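Long-range contact in lambda integrase (Enterobacteria phage lambda, PDB 1AE9), which catalyses site-specific recombination that integrates the phage genome into the host chromosome and, together with excisionase, excises the prophage again: residues A[28-32]-A[71-77]. Sequence-based numbering, arbitrary orientation.
Sequences ELAVV and HIDALGI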
loop_
_atom_site.group_PDB
_atom_site.type_symbol
_atom_site.label_atom_id
_atom_site.label_comp_id
_atom_site.label_asym_id
_atom_site.label_seq_id
_atom_site.Cartn_x
_atom_site.Cartn_y
_atom_site.Cartn_z
ATOM N N GLU A 28 3.085 21.656 2.245
ATOM C CA GLU A 28 3.991 22.754 1.936
ATOM C C GLU A 28 5.213 22.262 1.166
ATOM O O GLU A 28 5.603 22.857 0.156
ATOM C CB GLU A 28 4.436 23.448 3.214
ATOM C CG GLU A 28 3.341 24.240 3.886
ATOM C CD GLU A 28 3.795 24.899 5.175
ATOM O OE1 GLU A 28 4.906 24.598 5.658
ATOM O OE2 GLU A 28 3.025 25.716 5.721
ATOM N N LEU A 29 5.794 21.156 1.622
ATOM C CA LEU A 29 6.974 20.597 0.979
ATOM C C LEU A 29 6.669 20.144 -0.456
ATOM O O LEU A 29 7.495 20.292 -1.353
ATOM C CB LEU A 29 7.535 19.449 1.824
ATOM C CG LEU A 29 9.052 19.244 1.803
ATOM C CD1 LEU A 29 9.760 20.476 2.374
ATOM C CD2 LEU A 29 9.415 18.005 2.617
ATOM N N ALA A 30 5.468 19.630 -0.686
ATOM C CA ALA A 30 5.070 19.181 -2.013
ATOM C C ALA A 30 4.993 20.349 -2.998
ATOM O O ALA A 30 5.415 20.221 -4.153
ATOM C CB ALA A 30 3.724 18.478 -1.943
ATOM N N VAL A 31 4.445 21.475 -2.548
ATOM C CA VAL A 31 4.305 22.653 -3.405
ATOM C C VAL A 31 5.621 23.399 -3.628
ATOM O O VAL A 31 5.922 23.793 -4.746
ATOM C CB VAL A 31 3.205 23.636 -2.876
ATOM C CG1 VAL A 31 3.136 24.898 -3.752
ATOM C CG2 VAL A 31 1.836 22.943 -2.872
ATOM N N VAL A 32 6.428 23.559 -2.587
ATOM C CA VAL A 32 7.683 24.280 -2.744
ATOM C C VAL A 32 8.811 23.487 -3.433
ATOM O O VAL A 32 9.722 24.086 -4.010
ATOM C CB VAL A 32 8.148 24.917 -1.397
ATOM C CG1 VAL A 32 8.795 23.891 -0.487
ATOM C CG2 VAL A 32 9.082 26.086 -1.656
ATOM N N HIS A 71 11.085 29.749 -2.533
ATOM C CA HIS A 71 9.879 30.278 -1.896
ATOM C C HIS A 71 8.760 30.155 -2.912
ATOM O O HIS A 71 9.002 30.246 -4.119
ATOM C CB HIS A 71 10.004 31.791 -1.607
ATOM C CG HIS A 71 10.789 32.147 -0.379
ATOM N ND1 HIS A 71 12.167 32.235 -0.368
ATOM C CD2 HIS A 71 10.380 32.525 0.857
ATOM C CE1 HIS A 71 12.573 32.654 0.819
ATOM N NE2 HIS A 71 11.509 32.837 1.581
ATOM N N ILE A 72 7.544 29.937 -2.427
ATOM C CA ILE A 72 6.359 29.906 -3.282
ATOM C C ILE A 72 5.621 31.153 -2.804
ATOM O O ILE A 72 4.931 31.141 -1.779
ATOM C CB ILE A 72 5.486 28.645 -3.079
ATOM C CG1 ILE A 72 6.040 27.501 -3.929
ATOM C CG2 ILE A 72 4.029 28.925 -3.488
ATOM C CD1 ILE A 72 5.738 27.636 -5.420
ATOM N N ASP A 73 5.836 32.246 -3.522
ATOM C CA ASP A 73 5.241 33.530 -3.184
ATOM C C ASP A 73 3.725 33.559 -3.062
ATOM O O ASP A 73 3.203 34.059 -2.066
ATOM C CB ASP A 73 5.717 34.591 -4.170
ATOM C CG ASP A 73 7.219 34.785 -4.130
ATOM O OD1 ASP A 73 7.831 34.583 -3.053
ATOM O OD2 ASP A 73 7.789 35.133 -5.182
ATOM N N ALA A 74 3.027 32.962 -4.022
ATOM C CA ALA A 74 1.565 32.951 -4.024
ATOM C C ALA A 74 0.897 32.433 -2.748
ATOM O O ALA A 74 -0.215 32.850 -2.409
ATOM C CB ALA A 74 1.050 32.183 -5.237
ATOM N N LEU A 75 1.581 31.545 -2.033
ATOM C CA LEU A 75 1.032 30.963 -0.815
ATOM C C LEU A 75 1.846 31.277 0.431
ATOM O O LEU A 75 1.486 30.859 1.532
ATOM C CB LEU A 75 0.892 29.448 -0.982
ATOM C CG LEU A 75 -0.132 29.003 -2.026
ATOM C CD1 LEU A 75 0.016 27.518 -2.297
ATOM C CD2 LEU A 75 -1.535 29.330 -1.539
ATOM N N GLY A 76 2.925 32.034 0.261
ATOM C CA GLY A 76 3.766 32.386 1.389
ATOM C C GLY A 76 4.491 31.182 1.971
ATOM O O GLY A 76 4.648 31.075 3.191
ATOM N N ILE A 77 4.931 30.276 1.104
ATOM C CA ILE A 77 5.645 29.082 1.548
ATOM C C ILE A 77 7.145 29.262 1.384
ATOM O O ILE A 77 7.628 29.544 0.288
ATOM C CB ILE A 77 5.208 27.825 0.765
ATOM C CG1 ILE A 77 3.730 27.531 1.022
ATOM C CG2 ILE A 77 6.052 26.628 1.191
ATOM C CD1 ILE A 77 3.143 26.474 0.106
HETATM O O HOH W 1 4.010 28.402 5.083
#
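Ile77 and Ile72, from the two strands of a small beta hairpin with a G1 beta bulge at Gly76 and Ile77, press against Val31 and Val32 of helix 21-33 in the catalytic domain of this tyrosine recombinase. The two branches of Ile77 reach different helix residues. With chi1 at -63°, CG2 stands anti to the backbone N, 3.7 Å from Val32 CB, and also touches Glu28 CB and O, while the other branch extends through CG1 to place CD1 4.1 Å from Val31 CB. Ile72 meets Val31 at about a right angle, CG1 against CG1 at 3.9 Å; past Val32 it runs in the opposite direction, its CG1 4.1 Å from Val32 CG2. Leu75 CD1 adds a looser touch on Val31 CG1. No direct hydrogen bond joins helix to hairpin; the touching side chains are mostly apolar and buried. Tyr9 of helix 6-15 packs on Val31, Leu75 and Ile77, and Leu141 and Tyr142 of helix 133-145 on Ile72. The Val31 side chain lies about 8 Å from that of Arg135, a predicted active-site residue. The backbone hydrogen bonds Ile72 N to Ile77 O and Ile77 N to Ile72 O, 2.7 and 3.0 Å, close the hairpin. Glu28 is extended beyond CG: OE1 hydrogen-bonds Thr82 OG1 and salt-bridges Lys85 NZ, OE2 hydrogen-bonds Tyr13 OH. A water donates to Glu28 OE2 at 2.9 Å and, weakly, to Gly76 O.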